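Local atomic coordinates of Two-component system response regulator (Bacteroides fragilis, PDB entry 2QR3), a protein that probably acts as a phosphorylation-controlled transcription regulator of a two-component system, of which this chain is the N-terminal signal receiver domain. Residues I8-N12 / M55-S59; L22-F27 / L116-L121; G67-L71 / R97-A103. All coordinates share one frame; numbering follows the deposited sequence.

Contact 1: I8-N12 / M55-S59; sequences IVDDN and MNFTS
The phenyl ring of F57 lies between two aliphatic groups. V9 CG1 sits over one face, 3.3 Å from the ring centroid and only 4° off the normal, a CH-pi contact almost on the ring axis. T58 CG2 covers the opposite face, 3.6 Å above the plane. With CG anti to the backbone N (chi1 -176°), F57 swings its ring back against the end of strand 5-9, where a beta-branched valine offers a methyl squarely to a flat partner.

Beside this apolar pair stands the carboxylate of D11. It receives the backbone N-H of T58 on both oxygens, and both bonds are weak: OD1 lies 3.4 Å from T58 N and nearly in line with the N-H, whereas OD2 is nearer at 3.1 Å but badly bent. OD1 also comes obliquely to the F57 ring, 3.5 Å from CD1. D11 OD2 and N56 O, 3.2 Å apart, are a disfavoured pair of acceptors.

The loop that meets D11 is a type II beta turn from N56 to S59, in which T58 takes the positive phi. It follows strand 48-54 of the CheY-like receiver fold, at the C-terminal ends of the parallel strands, where D54 is the predicted phosphorylation site. D10, D11 and D54 gather here, consistent with the acidic pocket of such receivers, which would explain why aspartates suit the place.

D54 bridges the two segments, its OD2 accepting from D11 N and its OD1 from N56 N. The amide ND2 of N56 turns to E66 and D91, while D10 points away from the turn and forms a salt bridge with K109 through OD2. D10 OD1 takes the N-H of N12, with its N at 2.8 Å, in an Asx turn.

Contact 2: L22-F27 / L116-L121; sequences LLKNHF and LLETLL
A chi1 of 175° turns the L117 side chain away from its own amide nitrogen and sends both methyls out toward the end of helix 13-23, while H26 keeps CG beside its own N (chi1 -73°) and lays the imidazole across them. CD2 of L117 therefore rests over one face of the H26 ring, a CH-pi contact 3.5 Å from the centroid and displaced toward the rim, with NE2 its closest atom at 3.3 Å. The other branch, CD1, lies beside H26 CG at 3.7 Å and also reaches L23 CD2 at 3.9 Å, the two leucines running past each other in opposite directions.

L23 is shared: its CD1 also meets CD1 of L120 at 3.6 Å, the two side chains crossing at about a right angle. This is the packing of the first and last helices of the receiver fold on the same face of the central sheet; I6 of strand 5-9 lies beneath L23, F27 and L120 alike. Branched leucines suit this seam: L117 serves both H26 and L23, and L23 both L117 and L120.

Farther along, L23 O accepts from both H26 N and F27 N. The same oxygen lies at the edge of the F27 ring, in its plane. The far end of that ring reaches helix 113-124, where CZ lies 4.2 Å from both L120 CB and L121 CD2. L3 also packs on F27 and L121. In the other direction, L22 CD1 touches L116 CD2 at 4.0 Å.

Contact 3: G67-L71 / R97-A103; sequences GLFWL and RGIKEGA
Apolar packing carries this contact, with L68 and L71 of helix 67-77 both directed at the end of helix 92-100. These helices are neighbours on the sheet face opposite helices 13-23 and 113-124; strand 83-88 connects them, its V83 touching L71 and its L85 touching A103. L68 CD2 comes down on G98, 3.5 Å from its CA; with no side chain there, the methyl can settle against the backbone itself. L71, a turn later, has CG anti to the backbone N (chi1 161°), so that CD1 reaches A103, 3.8 Å from the CA, while CD2 rests 3.7 Å from G98 O. The small methyl of A103 suits this close approach.

Charged groups frame the outer side. R97, extended from CG to NE, lays one face of its guanidinium against L68 CD1, 3.7 Å from NE. NE also bonds to E101 OE2 at 2.9 Å, a salt bridge: the carboxylate meets the guanidinium edge nearly in its plane, while NE approaches from above the carboxylate plane, 46° out of it.

Backbone bonds finish the helix in a Schellman motif, A103 N to G98 O and G102 N to I99 O. At G102 (phi 108°) a side chain would press against the preceding carbonyl O, so glycine suits this C-prime position.

Since no hydrogen bond joins the segments, adhesion rests on shape and burial; R97 NE and E101 OE2 pair within their own segment, and the guanidinium face and E101 OE1 merely flank L68.

All three contacts belong to one receiver domain, but only contacts 1 and 3 touch. Their centres are about 14 Å apart, bridged by helix 67-77: M55 O accepts from G67 N at 2.8 Å, M55 CE packs on L68 CG at 3.8 Å, and W70 both meets the F57 ring and bonds through NE1 to T58 OG1. Contact 1 holds the loop beside D54, the predicted phosphorylation site, and helix 67-77, entered through G67, carries on from that loop to contact 3. Contact 2 lies on the other side of the chain's centre, about 19 Å from contact 1 and 21 Å from contact 3, centre to centre. Strand 5-9 and helix 13-23, consecutive in the chain, connect contact 1 with it.

Contact 1: I8-N12 / M55-S59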
ATOM      1  N   ILE A   8       0.248  -4.770  -3.194  1.00 14.74           N
ATOM      2  CA  ILE A   8      -0.826  -4.617  -2.206  1.00 15.18           C
ATOM      3  C   ILE A   8      -0.637  -5.639  -1.085  1.00 15.62           C
ATOM      4  O   ILE A   8      -0.514  -6.859  -1.348  1.00 16.35           O
ATOM      5  CB  ILE A   8      -2.216  -4.755  -2.879  1.00 15.96           C
ATOM      6  CG1 ILE A   8      -2.324  -3.740  -4.037  1.00 19.80           C
ATOM      7  CG2 ILE A   8      -3.321  -4.456  -1.894  1.00 16.32           C
ATOM      8  CD1 ILE A   8      -2.043  -4.359  -5.299  1.00 27.13           C
ATOM      9  N   VAL A   9      -0.619  -5.144   0.146  1.00 15.50           N
ATOM     10  CA  VAL A   9      -0.293  -5.944   1.310  1.00 16.38           C
ATOM     11  C   VAL A   9      -1.529  -5.866   2.201  1.00 16.90           C
ATOM     12  O   VAL A   9      -1.859  -4.796   2.728  1.00 16.30           O
ATOM     13  CB  VAL A   9       0.937  -5.354   2.075  1.00 17.38           C
ATOM     14  CG1 VAL A   9       1.297  -6.234   3.277  1.00 18.08           C
ATOM     15  CG2 VAL A   9       2.158  -5.132   1.122  1.00 15.77           C
ATOM     16  N   ASP A  10      -2.204  -6.995   2.393  1.00 17.14           N
ATOM     17  CA  ASP A  10      -3.426  -6.976   3.230  1.00 18.44           C
ATOM     18  C   ASP A  10      -3.690  -8.389   3.755  1.00 19.60           C
ATOM     19  O   ASP A  10      -3.419  -9.374   3.053  1.00 19.78           O
ATOM     20  CB  ASP A  10      -4.618  -6.464   2.404  1.00 18.59           C
ATOM     21  CG  ASP A  10      -5.761  -5.907   3.279  1.00 21.37           C
ATOM     22  OD1 ASP A  10      -6.411  -6.696   4.013  1.00 22.90           O
ATOM     23  OD2 ASP A  10      -6.018  -4.671   3.251  1.00 23.58           O
ATOM     24  N   ASP A  11      -4.194  -8.462   4.987  1.00 21.40           N
ATOM     25  CA  ASP A  11      -4.549  -9.718   5.661  1.00 22.40           C
ATOM     26  C   ASP A  11      -5.826 -10.317   5.083  1.00 22.93           C
ATOM     27  O   ASP A  11      -6.080 -11.517   5.253  1.00 24.27           O
ATOM     28  CB  ASP A  11      -4.797  -9.451   7.147  1.00 23.17           C
ATOM     29  CG  ASP A  11      -3.509  -9.349   7.958  1.00 27.96           C
ATOM     30  OD1 ASP A  11      -2.446  -9.784   7.459  1.00 32.98           O
ATOM     31  OD2 ASP A  11      -3.591  -8.850   9.108  1.00 34.11           O
ATOM     32  N   ASN A  12      -6.626  -9.479   4.427  1.00 20.94           N
ATOM     33  CA  ASN A  12      -7.973  -9.849   3.985  1.00 20.48           C
ATOM     34  C   ASN A  12      -7.922 -10.224   2.518  1.00 19.69           C
ATOM     35  O   ASN A  12      -7.680  -9.378   1.648  1.00 18.41           O
ATOM     36  CB  ASN A  12      -8.956  -8.693   4.263  1.00 20.51           C
ATOM     37  CG  ASN A  12     -10.400  -9.026   3.836  1.00 22.63           C
ATOM     38  OD1 ASN A  12     -10.628  -9.874   2.973  1.00 20.56           O
ATOM     39  ND2 ASN A  12     -11.367  -8.335   4.438  1.00 23.45           N
ATOM     40  N   MET A  55      -3.359  -1.135   7.330  1.00 19.03           N
ATOM     41  CA  MET A  55      -3.051  -0.492   8.602  1.00 22.38           C
ATOM     42  C   MET A  55      -2.881  -1.570   9.677  1.00 24.08           C
ATOM     43  O   MET A  55      -2.156  -1.375  10.666  1.00 25.23           O
ATOM     44  CB  MET A  55      -4.233   0.420   8.935  1.00 21.60           C
ATOM     45  CG  MET A  55      -4.070   1.583   9.883  1.00 25.75           C
ATOM     46  SD  MET A  55      -2.893   2.924   9.470  1.00 23.31           S
ATOM     47  CE  MET A  55      -1.754   2.193  10.639  1.00 18.98           C
ATOM     48  N   ASN A  56      -3.551  -2.700   9.483  1.00 24.04           N
ATOM     49  CA  ASN A  56      -3.575  -3.769  10.485  1.00 26.38           C
ATOM     50  C   ASN A  56      -2.770  -4.982  10.059  1.00 26.46           C
ATOM     51  O   ASN A  56      -2.934  -6.080  10.612  1.00 27.74           O
ATOM     52  CB  ASN A  56      -5.019  -4.192  10.758  1.00 26.68           C
ATOM     53  CG  ASN A  56      -5.889  -3.049  11.236  1.00 29.01           C
ATOM     54  OD1 ASN A  56      -6.972  -2.813  10.682  1.00 34.99           O
ATOM     55  ND2 ASN A  56      -5.435  -2.331  12.250  1.00 31.78           N
ATOM     56  N   PHE A  57      -1.910  -4.805   9.064  1.00 26.17           N
ATOM     57  CA  PHE A  57      -1.117  -5.914   8.547  1.00 27.10           C
ATOM     58  C   PHE A  57      -0.465  -6.695   9.698  1.00 29.07           C
ATOM     59  O   PHE A  57       0.230  -6.105  10.534  1.00 28.93           O
ATOM     60  CB  PHE A  57      -0.049  -5.411   7.553  1.00 26.65           C
ATOM     61  CG  PHE A  57       0.741  -6.514   6.910  1.00 26.09           C
ATOM     62  CD1 PHE A  57       0.098  -7.628   6.384  1.00 27.01           C
ATOM     63  CD2 PHE A  57       2.115  -6.443   6.836  1.00 25.91           C
ATOM     64  CE1 PHE A  57       0.830  -8.659   5.796  1.00 26.00           C
ATOM     65  CE2 PHE A  57       2.855  -7.466   6.250  1.00 27.67           C
ATOM     66  CZ  PHE A  57       2.210  -8.567   5.735  1.00 28.31           C
ATOM     67  N   THR A  58      -0.681  -8.012   9.717  1.00 30.74           N
ATOM     68  CA  THR A  58      -0.150  -8.934  10.771  1.00 32.19           C
ATOM     69  C   THR A  58      -0.720  -8.713  12.183  1.00 33.86           C
ATOM     70  O   THR A  58      -0.071  -9.065  13.174  1.00 34.33           O
ATOM     71  CB  THR A  58       1.427  -8.985  10.859  1.00 32.16           C
ATOM     72  OG1 THR A  58       1.933  -7.754  11.408  1.00 30.32           O
ATOM     73  CG2 THR A  58       2.060  -9.255   9.497  1.00 30.90           C
ATOM     74  N   SER A  59      -1.932  -8.169  12.276  1.00 35.16           N
ATOM     75  CA  SER A  59      -2.540  -7.850  13.580  1.00 36.63           C
ATOM     76  C   SER A  59      -2.893  -9.123  14.353  1.00 37.45           C
ATOM     77  O   SER A  59      -3.380 -10.095  13.755  1.00 38.59           O
ATOM     78  CB  SER A  59      -3.805  -7.034  13.383  1.00 37.01           C
ATOM     79  OG  SER A  59      -4.750  -7.773  12.610  1.00 38.51           O
TER

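Contact 2: L22-F27 / L116-L121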
ATOM      1  N   LEU A  22      -9.628  -3.990  -9.465  1.00 24.38           N
ATOM      2  CA  LEU A  22      -9.749  -2.575  -9.718  1.00 23.99           C
ATOM      3  C   LEU A  22      -8.508  -1.996 -10.394  1.00 25.22           C
ATOM      4  O   LEU A  22      -8.619  -1.051 -11.178  1.00 26.19           O
ATOM      5  CB  LEU A  22     -10.032  -1.806  -8.411  1.00 23.92           C
ATOM      6  CG  LEU A  22     -11.378  -2.085  -7.739  1.00 22.91           C
ATOM      7  CD1 LEU A  22     -11.381  -1.627  -6.260  1.00 21.89           C
ATOM      8  CD2 LEU A  22     -12.545  -1.464  -8.537  1.00 25.21           C
ATOM      9  N   LEU A  23      -7.322  -2.543 -10.089  1.00 24.73           N
ATOM     10  CA  LEU A  23      -6.078  -1.891 -10.517  1.00 25.41           C
ATOM     11  C   LEU A  23      -5.389  -2.544 -11.706  1.00 26.64           C
ATOM     12  O   LEU A  23      -4.492  -1.915 -12.293  1.00 26.79           O
ATOM     13  CB  LEU A  23      -5.094  -1.791  -9.334  1.00 24.94           C
ATOM     14  CG  LEU A  23      -5.605  -1.060  -8.081  1.00 24.37           C
ATOM     15  CD1 LEU A  23      -4.508  -1.088  -6.986  1.00 23.08           C
ATOM     16  CD2 LEU A  23      -6.070   0.388  -8.333  1.00 23.69           C
ATOM     17  N   LYS A  24      -5.783  -3.799 -11.997  1.00 27.79           N
ATOM     18  CA  LYS A  24      -5.268  -4.684 -13.085  1.00 30.55           C
ATOM     19  C   LYS A  24      -5.014  -3.937 -14.398  1.00 30.91           C
ATOM     20  O   LYS A  24      -4.107  -4.273 -15.166  1.00 29.74           O
ATOM     21  CB  LYS A  24      -6.341  -5.748 -13.425  1.00 30.13           C
ATOM     22  CG  LYS A  24      -6.167  -7.162 -12.933  1.00 34.58           C
ATOM     23  CD  LYS A  24      -7.354  -8.021 -13.486  1.00 33.79           C
ATOM     24  CE  LYS A  24      -7.218  -9.527 -13.175  1.00 40.49           C
ATOM     25  NZ  LYS A  24      -8.032  -9.963 -11.989  1.00 43.54           N
ATOM     26  N   ASN A  25      -5.856  -2.954 -14.685  1.00 31.66           N
ATOM     27  CA  ASN A  25      -5.827  -2.351 -16.012  1.00 33.24           C
ATOM     28  C   ASN A  25      -5.184  -0.988 -16.073  1.00 33.01           C
ATOM     29  O   ASN A  25      -5.227  -0.304 -17.113  1.00 33.49           O
ATOM     30  CB  ASN A  25      -7.224  -2.361 -16.633  1.00 34.10           C
ATOM     31  CG  ASN A  25      -7.373  -3.481 -17.610  1.00 37.99           C
ATOM     32  OD1 ASN A  25      -7.903  -4.543 -17.268  1.00 43.56           O
ATOM     33  ND2 ASN A  25      -6.813  -3.300 -18.808  1.00 37.44           N
ATOM     34  N   HIS A  26      -4.568  -0.608 -14.957  1.00 31.79           N
ATOM     35  CA  HIS A  26      -3.838   0.637 -14.863  1.00 32.03           C
ATOM     36  C   HIS A  26      -2.357   0.400 -14.687  1.00 30.73           C
ATOM     37  O   HIS A  26      -1.537   0.986 -15.407  1.00 32.00           O
ATOM     38  CB  HIS A  26      -4.411   1.523 -13.757  1.00 33.12           C
ATOM     39  CG  HIS A  26      -5.729   2.116 -14.122  1.00 36.59           C
ATOM     40  ND1 HIS A  26      -6.898   1.387 -14.091  1.00 41.10           N
ATOM     41  CD2 HIS A  26      -6.057   3.342 -14.591  1.00 40.29           C
ATOM     42  CE1 HIS A  26      -7.899   2.149 -14.501  1.00 43.25           C
ATOM     43  NE2 HIS A  26      -7.415   3.340 -14.807  1.00 43.17           N
ATOM     44  N   PHE A  27      -2.004  -0.480 -13.758  1.00 28.63           N
ATOM     45  CA  PHE A  27      -0.609  -0.784 -13.496  1.00 26.51           C
ATOM     46  C   PHE A  27      -0.181  -1.947 -14.363  1.00 26.93           C
ATOM     47  O   PHE A  27      -1.000  -2.799 -14.710  1.00 27.42           O
ATOM     48  CB  PHE A  27      -0.387  -1.112 -12.000  1.00 26.01           C
ATOM     49  CG  PHE A  27      -0.550   0.076 -11.091  1.00 23.19           C
ATOM     50  CD1 PHE A  27       0.551   0.791 -10.665  1.00 23.49           C
ATOM     51  CD2 PHE A  27      -1.816   0.481 -10.672  1.00 21.24           C
ATOM     52  CE1 PHE A  27       0.384   1.929  -9.814  1.00 22.79           C
ATOM     53  CE2 PHE A  27      -1.980   1.581  -9.838  1.00 21.28           C
ATOM     54  CZ  PHE A  27      -0.873   2.302  -9.413  1.00 23.23           C
ATOM     55  N   LEU A 116      -9.595   5.599  -4.715  1.00 24.29           N
ATOM     56  CA  LEU A 116      -8.515   4.647  -4.453  1.00 22.34           C
ATOM     57  C   LEU A 116      -7.524   4.691  -5.594  1.00 22.06           C
ATOM     58  O   LEU A 116      -6.326   4.821  -5.372  1.00 21.15           O
ATOM     59  CB  LEU A 116      -9.076   3.215  -4.270  1.00 21.97           C
ATOM     60  CG  LEU A 116      -8.079   2.077  -4.237  1.00 21.03           C
ATOM     61  CD1 LEU A 116      -7.137   2.158  -3.034  1.00 23.23           C
ATOM     62  CD2 LEU A 116      -8.791   0.724  -4.240  1.00 22.85           C
ATOM     63  N   LEU A 117      -8.026   4.605  -6.819  1.00 21.85           N
ATOM     64  CA  LEU A 117      -7.141   4.595  -7.986  1.00 22.63           C
ATOM     65  C   LEU A 117      -6.340   5.886  -8.038  1.00 22.48           C
ATOM     66  O   LEU A 117      -5.119   5.868  -8.249  1.00 21.74           O
ATOM     67  CB  LEU A 117      -7.931   4.392  -9.282  1.00 21.95           C
ATOM     68  CG  LEU A 117      -7.144   4.473 -10.603  1.00 24.23           C
ATOM     69  CD1 LEU A 117      -5.952   3.486 -10.683  1.00 24.52           C
ATOM     70  CD2 LEU A 117      -8.135   4.278 -11.761  1.00 25.15           C
ATOM     71  N   GLU A 118      -7.047   7.000  -7.858  1.00 23.29           N
ATOM     72  CA  GLU A 118      -6.446   8.322  -7.976  1.00 23.60           C
ATOM     73  C   GLU A 118      -5.357   8.569  -6.968  1.00 22.64           C
ATOM     74  O   GLU A 118      -4.304   9.107  -7.322  1.00 22.52           O
ATOM     75  CB  GLU A 118      -7.511   9.406  -7.922  1.00 24.83           C
ATOM     76  CG  GLU A 118      -8.378   9.330  -9.183  1.00 29.97           C
ATOM     77  CD  GLU A 118      -9.188  10.583  -9.447  1.00 37.44           C
ATOM     78  OE1 GLU A 118      -9.323  11.432  -8.533  1.00 41.72           O
ATOM     79  OE2 GLU A 118      -9.695  10.694 -10.585  1.00 40.26           O
ATOM     80  N   THR A 119      -5.601   8.162  -5.723  1.00 20.97           N
ATOM     81  CA  THR A 119      -4.583   8.267  -4.653  1.00 20.19           C
ATOM     82  C   THR A 119      -3.345   7.483  -5.025  1.00 19.97           C
ATOM     83  O   THR A 119      -2.231   7.961  -4.812  1.00 19.47           O
ATOM     84  CB  THR A 119      -5.155   7.825  -3.297  1.00 20.81           C
ATOM     85  OG1 THR A 119      -6.266   8.676  -2.955  1.00 20.21           O
ATOM     86  CG2 THR A 119      -4.108   7.862  -2.175  1.00 20.07           C
ATOM     87  N   LEU A 120      -3.545   6.279  -5.585  1.00 18.92           N
ATOM     88  CA  LEU A 120      -2.405   5.398  -5.892  1.00 19.54           C
ATOM     89  C   LEU A 120      -1.641   5.930  -7.102  1.00 19.77           C
ATOM     90  O   LEU A 120      -0.432   5.971  -7.087  1.00 20.74           O
ATOM     91  CB  LEU A 120      -2.863   3.960  -6.142  1.00 19.50           C
ATOM     92  CG  LEU A 120      -3.333   3.273  -4.863  1.00 19.24           C
ATOM     93  CD1 LEU A 120      -4.162   1.988  -5.221  1.00 20.23           C
ATOM     94  CD2 LEU A 120      -2.144   2.966  -3.916  1.00 19.10           C
ATOM     95  N   LEU A 121      -2.357   6.353  -8.134  1.00 20.53           N
ATOM     96  CA  LEU A 121      -1.674   6.982  -9.284  1.00 21.39           C
ATOM     97  C   LEU A 121      -0.888   8.210  -8.857  1.00 20.90           C
ATOM     98  O   LEU A 121       0.289   8.370  -9.251  1.00 21.61           O
ATOM     99  CB  LEU A 121      -2.658   7.342 -10.392  1.00 21.79           C
ATOM    100  CG  LEU A 121      -3.474   6.206 -11.023  1.00 25.09           C
ATOM    101  CD1 LEU A 121      -4.579   6.741 -11.930  1.00 27.99           C
ATOM    102  CD2 LEU A 121      -2.594   5.256 -11.807  1.00 26.94           C
TER

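Contact 3: G67-L71 / R97-A103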
ATOM      1  N   GLY A  67       0.551  -1.842  10.917  1.00 31.36           N
ATOM      2  CA  GLY A  67       0.861  -1.011   9.757  1.00 29.12           C
ATOM      3  C   GLY A  67       1.992  -0.034   9.965  1.00 27.78           C
ATOM      4  O   GLY A  67       2.839   0.127   9.077  1.00 27.99           O
ATOM      5  N   LEU A  68       2.014   0.636  11.123  1.00 26.50           N
ATOM      6  CA  LEU A  68       3.049   1.657  11.348  1.00 25.13           C
ATOM      7  C   LEU A  68       4.442   1.038  11.411  1.00 24.45           C
ATOM      8  O   LEU A  68       5.407   1.564  10.867  1.00 22.33           O
ATOM      9  CB  LEU A  68       2.741   2.481  12.594  1.00 25.18           C
ATOM     10  CG  LEU A  68       1.455   3.300  12.453  1.00 25.43           C
ATOM     11  CD1 LEU A  68       1.073   3.884  13.803  1.00 25.26           C
ATOM     12  CD2 LEU A  68       1.677   4.401  11.390  1.00 23.26           C
ATOM     13  N   PHE A  69       4.530  -0.110  12.072  1.00 24.62           N
ATOM     14  CA  PHE A  69       5.775  -0.874  12.091  1.00 24.97           C
ATOM     15  C   PHE A  69       6.273  -1.204  10.683  1.00 24.52           C
ATOM     16  O   PHE A  69       7.441  -0.963  10.336  1.00 23.64           O
ATOM     17  CB  PHE A  69       5.574  -2.161  12.891  1.00 26.60           C
ATOM     18  CG  PHE A  69       6.725  -3.101  12.777  1.00 29.24           C
ATOM     19  CD1 PHE A  69       7.832  -2.968  13.612  1.00 32.22           C
ATOM     20  CD2 PHE A  69       6.729  -4.084  11.805  1.00 30.24           C
ATOM     21  CE1 PHE A  69       8.920  -3.831  13.492  1.00 33.14           C
ATOM     22  CE2 PHE A  69       7.813  -4.940  11.663  1.00 32.76           C
ATOM     23  CZ  PHE A  69       8.910  -4.810  12.515  1.00 31.05           C
ATOM     24  N   TRP A  70       5.380  -1.741   9.852  1.00 24.33           N
ATOM     25  CA  TRP A  70       5.748  -2.115   8.476  1.00 23.90           C
ATOM     26  C   TRP A  70       6.066  -0.915   7.597  1.00 23.02           C
ATOM     27  O   TRP A  70       6.949  -0.962   6.742  1.00 21.88           O
ATOM     28  CB  TRP A  70       4.656  -3.018   7.865  1.00 25.90           C
ATOM     29  CG  TRP A  70       4.650  -4.347   8.538  1.00 27.52           C
ATOM     30  CD1 TRP A  70       3.699  -4.844   9.410  1.00 29.20           C
ATOM     31  CD2 TRP A  70       5.678  -5.337   8.461  1.00 28.47           C
ATOM     32  NE1 TRP A  70       4.068  -6.108   9.839  1.00 30.85           N
ATOM     33  CE2 TRP A  70       5.281  -6.425   9.277  1.00 30.36           C
ATOM     34  CE3 TRP A  70       6.881  -5.424   7.757  1.00 29.15           C
ATOM     35  CZ2 TRP A  70       6.061  -7.578   9.417  1.00 30.78           C
ATOM     36  CZ3 TRP A  70       7.654  -6.566   7.898  1.00 30.15           C
ATOM     37  CH2 TRP A  70       7.248  -7.623   8.728  1.00 28.90           C
ATOM     38  N   LEU A  71       5.356   0.188   7.814  1.00 21.41           N
ATOM     39  CA  LEU A  71       5.681   1.420   7.087  1.00 20.58           C
ATOM     40  C   LEU A  71       7.126   1.781   7.373  1.00 20.96           C
ATOM     41  O   LEU A  71       7.905   2.136   6.478  1.00 20.14           O
ATOM     42  CB  LEU A  71       4.752   2.571   7.557  1.00 20.26           C
ATOM     43  CG  LEU A  71       5.178   4.015   7.276  1.00 21.57           C
ATOM     44  CD1 LEU A  71       5.107   4.336   5.768  1.00 20.76           C
ATOM     45  CD2 LEU A  71       4.211   4.925   8.066  1.00 20.32           C
ATOM     46  N   ARG A  97      -1.215   9.501  12.060  1.00 16.43           N
ATOM     47  CA  ARG A  97       0.135   9.335  12.623  1.00 17.70           C
ATOM     48  C   ARG A  97       1.088   8.792  11.561  1.00 16.93           C
ATOM     49  O   ARG A  97       2.248   9.216  11.490  1.00 17.32           O
ATOM     50  CB  ARG A  97       0.097   8.419  13.846  1.00 19.39           C
ATOM     51  CG  ARG A  97       1.442   8.174  14.487  1.00 22.09           C
ATOM     52  CD  ARG A  97       1.219   7.375  15.758  1.00 29.04           C
ATOM     53  NE  ARG A  97       2.385   6.549  16.033  1.00 36.73           N
ATOM     54  CZ  ARG A  97       2.437   5.628  16.991  1.00 40.85           C
ATOM     55  NH1 ARG A  97       1.386   5.428  17.786  1.00 39.12           N
ATOM     56  NH2 ARG A  97       3.551   4.915  17.152  1.00 42.22           N
ATOM     57  N   GLY A  98       0.592   7.877  10.722  1.00 15.85           N
ATOM     58  CA  GLY A  98       1.385   7.384   9.572  1.00 16.64           C
ATOM     59  C   GLY A  98       1.912   8.492   8.666  1.00 16.51           C
ATOM     60  O   GLY A  98       3.093   8.471   8.276  1.00 17.30           O
ATOM     61  N   ILE A  99       1.044   9.442   8.304  1.00 15.36           N
ATOM     62  CA  ILE A  99       1.448  10.597   7.490  1.00 14.74           C
ATOM     63  C   ILE A  99       2.585  11.334   8.224  1.00 15.64           C
ATOM     64  O   ILE A  99       3.611  11.727   7.641  1.00 15.86           O
ATOM     65  CB  ILE A  99       0.269  11.583   7.237  1.00 14.81           C
ATOM     66  CG1 ILE A  99      -0.867  10.864   6.464  1.00 14.09           C
ATOM     67  CG2 ILE A  99       0.779  12.878   6.544  1.00 14.83           C
ATOM     68  CD1 ILE A  99      -0.412  10.137   5.177  1.00 13.78           C
ATOM     69  N   LYS A 100       2.386  11.553   9.510  1.00 15.30           N
ATOM     70  CA  LYS A 100       3.440  12.232  10.314  1.00 18.03           C
ATOM     71  C   LYS A 100       4.765  11.481  10.251  1.00 19.37           C
ATOM     72  O   LYS A 100       5.848  12.094  10.308  1.00 21.02           O
ATOM     73  CB  LYS A 100       3.010  12.340  11.771  1.00 17.49           C
ATOM     74  CG  LYS A 100       1.886  13.333  11.963  1.00 17.24           C
ATOM     75  CD  LYS A 100       1.309  13.221  13.368  1.00 18.26           C
ATOM     76  CE  LYS A 100       0.087  14.113  13.452  1.00 19.24           C
ATOM     77  NZ  LYS A 100      -0.455  14.120  14.856  1.00 17.37           N
ATOM     78  N   GLU A 101       4.672  10.170  10.132  1.00 20.32           N
ATOM     79  CA  GLU A 101       5.843   9.284  10.202  1.00 22.41           C
ATOM     80  C   GLU A 101       6.347   8.894   8.803  1.00 23.05           C
ATOM     81  O   GLU A 101       7.182   7.989   8.655  1.00 24.53           O
ATOM     82  CB  GLU A 101       5.542   8.056  11.070  1.00 23.17           C
ATOM     83  CG  GLU A 101       5.250   8.393  12.579  1.00 23.63           C
ATOM     84  CD  GLU A 101       4.957   7.173  13.463  1.00 26.04           C
ATOM     85  OE1 GLU A 101       4.922   5.999  12.974  1.00 28.27           O
ATOM     86  OE2 GLU A 101       4.787   7.383  14.688  1.00 28.18           O
ATOM     87  N   GLY A 102       5.803   9.551   7.777  1.00 22.02           N
ATOM     88  CA  GLY A 102       6.377   9.520   6.435  1.00 21.67           C
ATOM     89  C   GLY A 102       5.621   8.712   5.379  1.00 21.13           C
ATOM     90  O   GLY A 102       6.117   8.567   4.258  1.00 21.95           O
ATOM     91  N   ALA A 103       4.442   8.170   5.712  1.00 18.85           N
ATOM     92  CA  ALA A 103       3.559   7.608   4.672  1.00 17.20           C
ATOM     93  C   ALA A 103       3.205   8.665   3.610  1.00 16.90           C
ATOM     94  O   ALA A 103       2.998   9.837   3.932  1.00 16.45           O
ATOM     95  CB  ALA A 103       2.270   7.045   5.303  1.00 17.18           C
TER